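Local structure of BMC domain protein (4OLO) at residues M1-I14 / A32-E44. The protein probably forms part of the protein shell of a glycyl-radical propanediol bacterial microcompartment and may bind an iron-sulfur cluster. Sequence-based numbering, arbitrary orientation.
Sequences MEYRIIKSPTQGTI and ADAIGLIQGRMIE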
ATOM      1  N   MET B   1       9.469  -5.622 -16.061  1.00 77.71           N
ATOM      2  CA  MET B   1      10.362  -5.626 -14.898  1.00 73.94           C
ATOM      3  C   MET B   1      11.456  -4.559 -15.048  1.00 73.04           C
ATOM      4  O   MET B   1      11.766  -4.167 -16.168  1.00 73.03           O
ATOM      5  CB  MET B   1      11.029  -7.015 -14.740  1.00 74.52           C
ATOM      6  CG  MET B   1      10.063  -8.172 -14.711  1.00 79.87           C
ATOM      7  SD  MET B   1      10.716  -9.561 -13.754  1.00 85.78           S
ATOM      8  CE  MET B   1      11.770 -10.387 -14.979  1.00 81.99           C
ATOM      9  N   GLU B   2      12.067  -4.121 -13.933  1.00 66.96           N
ATOM     10  CA  GLU B   2      13.218  -3.226 -13.937  1.00 66.34           C
ATOM     11  C   GLU B   2      14.469  -4.055 -13.645  1.00 65.75           C
ATOM     12  O   GLU B   2      14.451  -4.898 -12.753  1.00 63.48           O
ATOM     13  CB  GLU B   2      13.095  -2.155 -12.863  1.00 69.05           C
ATOM     14  CG  GLU B   2      12.226  -0.975 -13.226  1.00 88.78           C
ATOM     15  CD  GLU B   2      12.295   0.076 -12.136  1.00123.01           C
ATOM     16  OE1 GLU B   2      11.525  -0.037 -11.155  1.00126.08           O
ATOM     17  OE2 GLU B   2      13.197   0.945 -12.209  1.00116.12           O
ATOM     18  N   TYR B   3      15.555  -3.778 -14.358  1.00 61.62           N
ATOM     19  CA  TYR B   3      16.828  -4.492 -14.228  1.00 59.46           C
ATOM     20  C   TYR B   3      17.941  -3.516 -13.995  1.00 65.56           C
ATOM     21  O   TYR B   3      18.064  -2.540 -14.731  1.00 68.15           O
ATOM     22  CB  TYR B   3      17.151  -5.252 -15.536  1.00 60.28           C
ATOM     23  CG  TYR B   3      16.136  -6.296 -15.945  1.00 61.51           C
ATOM     24  CD1 TYR B   3      14.974  -5.937 -16.632  1.00 62.14           C
ATOM     25  CD2 TYR B   3      16.365  -7.653 -15.704  1.00 62.17           C
ATOM     26  CE1 TYR B   3      14.049  -6.895 -17.035  1.00 59.63           C
ATOM     27  CE2 TYR B   3      15.459  -8.624 -16.131  1.00 63.55           C
ATOM     28  CZ  TYR B   3      14.294  -8.234 -16.775  1.00 68.86           C
ATOM     29  OH  TYR B   3      13.425  -9.191 -17.207  1.00 74.78           O
ATOM     30  N   ARG B   4      18.797  -3.789 -13.014  1.00 62.08           N
ATOM     31  CA  ARG B   4      19.969  -2.955 -12.726  1.00 62.18           C
ATOM     32  C   ARG B   4      21.093  -3.839 -12.271  1.00 67.36           C
ATOM     33  O   ARG B   4      20.855  -4.907 -11.716  1.00 67.30           O
ATOM     34  CB  ARG B   4      19.688  -1.880 -11.637  1.00 60.12           C
ATOM     35  CG  ARG B   4      18.562  -0.887 -11.950  1.00 66.08           C
ATOM     36  CD  ARG B   4      18.946   0.111 -13.025  1.00 77.30           C
ATOM     37  NE  ARG B   4      19.820   1.144 -12.490  1.00 90.08           N
ATOM     38  CZ  ARG B   4      19.377   2.302 -12.029  1.00100.83           C
ATOM     39  NH1 ARG B   4      18.081   2.583 -12.062  1.00 84.73           N
ATOM     40  NH2 ARG B   4      20.225   3.193 -11.537  1.00 89.39           N
ATOM     41  N   ILE B   5      22.316  -3.389 -12.464  1.00 65.40           N
ATOM     42  CA  ILE B   5      23.495  -4.090 -11.973  1.00 64.74           C
ATOM     43  C   ILE B   5      24.359  -3.085 -11.174  1.00 68.70           C
ATOM     44  O   ILE B   5      24.513  -1.937 -11.593  1.00 69.57           O
ATOM     45  CB  ILE B   5      24.278  -4.798 -13.136  1.00 67.97           C
ATOM     46  CG1 ILE B   5      25.370  -5.721 -12.571  1.00 68.02           C
ATOM     47  CG2 ILE B   5      24.857  -3.774 -14.152  1.00 71.37           C
ATOM     48  CD1 ILE B   5      25.993  -6.675 -13.537  1.00 78.50           C
ATOM     49  N   ILE B   6      24.893  -3.510 -10.026  1.00 64.04           N
ATOM     50  CA  ILE B   6      25.824  -2.691  -9.247  1.00 64.80           C
ATOM     51  C   ILE B   6      27.172  -3.430  -9.291  1.00 68.27           C
ATOM     52  O   ILE B   6      27.274  -4.546  -8.798  1.00 65.61           O
ATOM     53  CB  ILE B   6      25.364  -2.410  -7.790  1.00 66.87           C
ATOM     54  CG1 ILE B   6      24.051  -1.634  -7.731  1.00 66.47           C
ATOM     55  CG2 ILE B   6      26.473  -1.726  -6.982  1.00 66.33           C
ATOM     56  CD1 ILE B   6      23.341  -1.699  -6.345  1.00 70.94           C
ATOM     57  N   LYS B   7      28.187  -2.806  -9.892  1.00 68.71           N
ATOM     58  CA  LYS B   7      29.541  -3.351 -10.002  1.00 70.81           C
ATOM     59  C   LYS B   7      30.395  -2.865  -8.848  1.00 78.36           C
ATOM     60  O   LYS B   7      30.369  -1.677  -8.511  1.00 79.74           O
ATOM     61  CB  LYS B   7      30.158  -3.005 -11.363  1.00 74.97           C
ATOM     62  CG  LYS B   7      29.481  -3.766 -12.497  1.00 83.26           C
ATOM     63  CD  LYS B   7      29.869  -3.282 -13.866  1.00 98.53           C
ATOM     64  CE  LYS B   7      29.111  -4.063 -14.907  1.00112.85           C
ATOM     65  NZ  LYS B   7      29.776  -4.014 -16.232  1.00126.51           N
ATOM     66  N   SER B   8      31.116  -3.797  -8.213  1.00 76.80           N
ATOM     67  CA  SER B   8      31.982  -3.577  -7.038  1.00 79.61           C
ATOM     68  C   SER B   8      31.179  -2.895  -5.918  1.00 83.91           C
ATOM     69  O   SER B   8      31.474  -1.756  -5.558  1.00 87.89           O
ATOM     70  CB  SER B   8      33.246  -2.798  -7.406  1.00 85.56           C
ATOM     71  OG  SER B   8      33.946  -3.460  -8.446  1.00 97.25           O
ATOM     72  N   PRO B   9      30.108  -3.541  -5.406  1.00 75.44           N
ATOM     73  CA  PRO B   9      29.296  -2.874  -4.372  1.00 74.68           C
ATOM     74  C   PRO B   9      30.055  -2.657  -3.074  1.00 81.42           C
ATOM     75  O   PRO B   9      30.916  -3.466  -2.732  1.00 82.40           O
ATOM     76  CB  PRO B   9      28.125  -3.838  -4.167  1.00 73.33           C
ATOM     77  CG  PRO B   9      28.686  -5.185  -4.560  1.00 76.42           C
ATOM     78  CD  PRO B   9      29.577  -4.890  -5.721  1.00 73.00           C
ATOM     79  N   THR B  10      29.726  -1.580  -2.344  1.00 78.54           N
ATOM     80  CA  THR B  10      30.344  -1.321  -1.050  1.00 80.62           C
ATOM     81  C   THR B  10      29.664  -2.236  -0.022  1.00 84.06           C
ATOM     82  O   THR B  10      28.588  -2.781  -0.296  1.00 80.93           O
ATOM     83  CB  THR B  10      30.195   0.160  -0.664  1.00 86.32           C
ATOM     84  OG1 THR B  10      28.836   0.436  -0.334  1.00 82.89           O
ATOM     85  CG2 THR B  10      30.670   1.105  -1.744  1.00 82.14           C
ATOM     86  N   GLN B  11      30.266  -2.371   1.170  1.00 84.63           N
ATOM     87  CA  GLN B  11      29.678  -3.154   2.254  1.00 84.62           C
ATOM     88  C   GLN B  11      28.327  -2.538   2.684  1.00 88.95           C
ATOM     89  O   GLN B  11      27.365  -3.281   2.884  1.00 87.15           O
ATOM     90  CB  GLN B  11      30.657  -3.308   3.434  1.00 89.28           C
ATOM     91  CG  GLN B  11      30.286  -4.432   4.424  1.00 95.51           C
ATOM     92  CD  GLN B  11      29.886  -5.743   3.767  1.00115.20           C
ATOM     93  OE1 GLN B  11      30.665  -6.390   3.043  1.00109.59           O
ATOM     94  NE2 GLN B  11      28.631  -6.135   3.969  1.00104.93           N
ATOM     95  N   GLY B  12      28.260  -1.196   2.721  1.00 86.32           N
ATOM     96  CA  GLY B  12      27.053  -0.434   3.040  1.00 84.91           C
ATOM     97  C   GLY B  12      25.881  -0.768   2.136  1.00 83.88           C
ATOM     98  O   GLY B  12      24.754  -0.909   2.621  1.00 82.44           O
ATOM     99  N   THR B  13      26.156  -0.942   0.825  1.00 78.96           N
ATOM    100  CA  THR B  13      25.165  -1.305  -0.197  1.00 76.62           C
ATOM    101  C   THR B  13      24.638  -2.698   0.108  1.00 82.40           C
ATOM    102  O   THR B  13      23.424  -2.905   0.104  1.00 81.09           O
ATOM    103  CB  THR B  13      25.762  -1.211  -1.617  1.00 76.24           C
ATOM    104  OG1 THR B  13      26.384   0.056  -1.779  1.00 80.12           O
ATOM    105  CG2 THR B  13      24.722  -1.366  -2.699  1.00 66.18           C
ATOM    106  N   ILE B  14      25.552  -3.642   0.393  1.00 80.76           N
ATOM    107  CA  ILE B  14      25.218  -5.020   0.765  1.00 79.63           C
ATOM    108  C   ILE B  14      24.386  -5.009   2.074  1.00 84.87           C
ATOM    109  O   ILE B  14      23.378  -5.705   2.150  1.00 84.46           O
ATOM    110  CB  ILE B  14      26.515  -5.875   0.848  1.00 83.27           C
ATOM    111  CG1 ILE B  14      27.075  -6.103  -0.573  1.00 81.80           C
ATOM    112  CG2 ILE B  14      26.260  -7.201   1.552  1.00 83.01           C
ATOM    113  CD1 ILE B  14      28.561  -6.359  -0.655  1.00 87.99           C
ATOM    114  N   ALA B  32      30.672 -10.372  -3.010  1.00103.47           N
ATOM    115  CA  ALA B  32      30.212 -10.205  -4.391  1.00100.10           C
ATOM    116  C   ALA B  32      30.952  -9.111  -5.167  1.00101.13           C
ATOM    117  O   ALA B  32      31.095  -7.979  -4.706  1.00100.32           O
ATOM    118  CB  ALA B  32      28.707  -9.949  -4.440  1.00 97.81           C
ATOM    119  N   ASP B  33      31.414  -9.491  -6.360  1.00 95.59           N
ATOM    120  CA  ASP B  33      32.082  -8.681  -7.369  1.00 94.38           C
ATOM    121  C   ASP B  33      30.990  -7.791  -8.017  1.00 88.15           C
ATOM    122  O   ASP B  33      31.243  -6.637  -8.337  1.00 88.50           O
ATOM    123  CB  ASP B  33      32.665  -9.656  -8.401  1.00 97.66           C
ATOM    124  CG  ASP B  33      33.788  -9.155  -9.265  1.00121.03           C
ATOM    125  OD1 ASP B  33      33.499  -8.449 -10.258  1.00123.22           O
ATOM    126  OD2 ASP B  33      34.947  -9.571  -9.027  1.00132.37           O
ATOM    127  N   ALA B  34      29.776  -8.341  -8.199  1.00 77.45           N
ATOM    128  CA  ALA B  34      28.638  -7.643  -8.783  1.00 74.44           C
ATOM    129  C   ALA B  34      27.313  -8.049  -8.118  1.00 73.45           C
ATOM    130  O   ALA B  34      27.221  -9.120  -7.521  1.00 72.58           O
ATOM    131  CB  ALA B  34      28.573  -7.893 -10.282  1.00 74.61           C
ATOM    132  N   ILE B  35      26.303  -7.168  -8.209  1.00 66.90           N
ATOM    133  CA  ILE B  35      24.950  -7.395  -7.707  1.00 64.50           C
ATOM    134  C   ILE B  35      24.022  -7.063  -8.838  1.00 67.96           C
ATOM    135  O   ILE B  35      24.028  -5.921  -9.296  1.00 69.29           O
ATOM    136  CB  ILE B  35      24.547  -6.570  -6.427  1.00 68.12           C
ATOM    137  CG1 ILE B  35      25.509  -6.788  -5.249  1.00 70.08           C
ATOM    138  CG2 ILE B  35      23.109  -6.898  -5.993  1.00 68.01           C
ATOM    139  CD1 ILE B  35      25.200  -5.921  -4.046  1.00 75.14           C
ATOM    140  N   GLY B  36      23.244  -8.054  -9.276  1.00 63.45           N
ATOM    141  CA  GLY B  36      22.185  -7.888 -10.270  1.00 62.23           C
ATOM    142  C   GLY B  36      20.868  -7.689  -9.527  1.00 65.80           C
ATOM    143  O   GLY B  36      20.545  -8.448  -8.602  1.00 65.62           O
ATOM    144  N   LEU B  37      20.121  -6.648  -9.877  1.00 62.10           N
ATOM    145  CA  LEU B  37      18.847  -6.342  -9.203  1.00 61.46           C
ATOM    146  C   LEU B  37      17.688  -6.400 -10.177  1.00 63.43           C
ATOM    147  O   LEU B  37      17.807  -5.897 -11.285  1.00 62.96           O
ATOM    148  CB  LEU B  37      18.883  -4.949  -8.525  1.00 61.78           C
ATOM    149  CG  LEU B  37      19.914  -4.714  -7.410  1.00 65.30           C
ATOM    150  CD1 LEU B  37      20.009  -3.254  -7.081  1.00 66.11           C
ATOM    151  CD2 LEU B  37      19.619  -5.555  -6.152  1.00 63.23           C
ATOM    152  N   ILE B  38      16.595  -7.053  -9.782  1.00 60.40           N
ATOM    153  CA  ILE B  38      15.402  -7.187 -10.612  1.00 61.38           C
ATOM    154  C   ILE B  38      14.197  -6.884  -9.744  1.00 67.14           C
ATOM    155  O   ILE B  38      14.043  -7.469  -8.666  1.00 67.64           O
ATOM    156  CB  ILE B  38      15.247  -8.527 -11.430  1.00 64.76           C
ATOM    157  CG1 ILE B  38      16.526  -8.952 -12.179  1.00 65.75           C
ATOM    158  CG2 ILE B  38      14.114  -8.437 -12.443  1.00 67.98           C
ATOM    159  CD1 ILE B  38      17.180 -10.101 -11.544  1.00 79.69           C
ATOM    160  N   GLN B  39      13.372  -5.931 -10.189  1.00 63.48           N
ATOM    161  CA  GLN B  39      12.156  -5.535  -9.487  1.00 64.40           C
ATOM    162  C   GLN B  39      10.972  -5.705 -10.422  1.00 69.44           C
ATOM    163  O   GLN B  39      11.023  -5.279 -11.575  1.00 71.98           O
ATOM    164  CB  GLN B  39      12.237  -4.086  -8.992  1.00 66.14           C
ATOM    165  CG  GLN B  39      11.186  -3.746  -7.932  1.00 75.32           C
ATOM    166  CD  GLN B  39      11.343  -2.352  -7.345  1.00 97.49           C
ATOM    167  OE1 GLN B  39      12.407  -1.941  -6.885  1.00 93.19           O
ATOM    168  NE2 GLN B  39      10.271  -1.600  -7.316  1.00 96.54           N
ATOM    169  N   GLY B  40       9.919  -6.312  -9.907  1.00 62.43           N
ATOM    170  CA  GLY B  40       8.686  -6.528 -10.640  1.00 62.11           C
ATOM    171  C   GLY B  40       7.585  -7.015  -9.730  1.00 67.17           C
ATOM    172  O   GLY B  40       7.699  -6.928  -8.506  1.00 67.34           O
ATOM    173  N   ARG B  41       6.506  -7.532 -10.331  1.00 64.76           N
ATOM    174  CA  ARG B  41       5.400  -8.134  -9.619  1.00 65.82           C
ATOM    175  C   ARG B  41       5.900  -9.458  -9.046  1.00 71.33           C
ATOM    176  O   ARG B  41       6.831 -10.066  -9.613  1.00 68.87           O
ATOM    177  CB  ARG B  41       4.227  -8.327 -10.571  1.00 67.73           C
ATOM    178  CG  ARG B  41       3.513  -7.008 -10.889  1.00 77.36           C
ATOM    179  CD  ARG B  41       2.361  -7.139 -11.867  1.00 94.58           C
ATOM    180  NE  ARG B  41       2.712  -7.906 -13.070  1.00113.86           N
ATOM    181  CZ  ARG B  41       3.152  -7.388 -14.215  1.00131.55           C
ATOM    182  NH1 ARG B  41       3.324  -6.076 -14.338  1.00124.07           N
ATOM    183  NH2 ARG B  41       3.431  -8.180 -15.243  1.00113.14           N
ATOM    184  N   MET B  42       5.340  -9.890  -7.905  1.00 71.75           N
ATOM    185  CA  MET B  42       5.828 -11.112  -7.278  1.00 72.84           C
ATOM    186  C   MET B  42       5.887 -12.337  -8.174  1.00 72.25           C
ATOM    187  O   MET B  42       6.894 -13.045  -8.153  1.00 70.28           O
ATOM    188  CB  MET B  42       5.155 -11.415  -5.944  1.00 79.51           C
ATOM    189  CG  MET B  42       6.077 -12.174  -5.018  1.00 85.51           C
ATOM    190  SD  MET B  42       5.152 -13.010  -3.726  1.00 97.40           S
ATOM    191  CE  MET B  42       5.451 -11.896  -2.301  1.00 96.83           C
ATOM    192  N   ILE B  43       4.835 -12.573  -8.975  1.00 67.50           N
ATOM    193  CA  ILE B  43       4.765 -13.718  -9.889  1.00 65.04           C
ATOM    194  C   ILE B  43       5.973 -13.719 -10.856  1.00 65.80           C
ATOM    195  O   ILE B  43       6.607 -14.744 -11.027  1.00 65.17           O
ATOM    196  CB  ILE B  43       3.366 -13.771 -10.580  1.00 68.51           C
ATOM    197  CG1 ILE B  43       3.123 -15.103 -11.298  1.00 67.49           C
ATOM    198  CG2 ILE B  43       3.105 -12.540 -11.473  1.00 68.17           C
ATOM    199  CD1 ILE B  43       1.725 -15.389 -11.611  1.00 69.53           C
ATOM    200  N   GLU B  44       6.320 -12.546 -11.412  1.00 61.71           N
ATOM    201  CA  GLU B  44       7.441 -12.338 -12.329  1.00 60.16           C
ATOM    202  C   GLU B  44       8.775 -12.617 -11.625  1.00 64.00           C
ATOM    203  O   GLU B  44       9.662 -13.251 -12.217  1.00 62.58           O
ATOM    204  CB  GLU B  44       7.465 -10.887 -12.831  1.00 61.22           C
ATOM    205  CG  GLU B  44       6.145 -10.313 -13.278  1.00 76.23           C
ATOM    206  CD  GLU B  44       6.324  -8.952 -13.905  1.00 93.50           C
ATOM    207  OE1 GLU B  44       6.504  -7.949 -13.178  1.00 89.91           O
ATOM    208  OE2 GLU B  44       6.295  -8.899 -15.151  1.00 95.66           O
TER
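The phenol ring of Y3 receives the CG2 methyl of I38 over one face: CG2 stands 4.2 Å from the ring centroid, 24° off the normal, in a CH-pi contact displaced toward the CD2–CE2 rim. Within 32-44, the guanidinium of R41 has the carboxylate of E44 against one face, offset toward its rim; R41 NH2 and E44 OE2 are 3.0 Å apart, but with the oxygen well out of the guanidinium plane the attraction is one of charge alone. Y3 and I38 face each other as a non-hydrogen-bonded pair of an antiparallel ladder in the BMC-domain sheet, where strand 2-7 forms an edge within the chain and strand 34-39 continues inward to strand 73-78; R41 and E44 lie past the end of the ladder. E2 with Q39, R4 with L37 and I6 with I35 are hydrogen-bonded pairs, each bonded in both directions. Beyond the ladder, S8 N still reaches D33 O (2.8 Å), beside the classic beta bulge that D33 and A34 make opposite G78.

On the face with Y3, I5 and I38, helix 80-95 packs against the sheet, M87 meeting I38 and V83 meeting I5. The reverse face joins I6 CD1 to L37 CD1 (3.7 Å), while E2 and R4 turn their charged ends to a second subunit, pairing with its R41 and E94. I35 extends CG1 beside its backbone N (chi1 -56°), and with chi2 extended CD1 lies against both P9 CB and CG, with I14 CG1 adding a contact from helix 11-17. At the far end M1 SD rests 3.6 Å from E44 CB and 3.8 Å from I38 CG2. E44 OE1, through its anti lone pair, accepts R41 N at 2.9 Å.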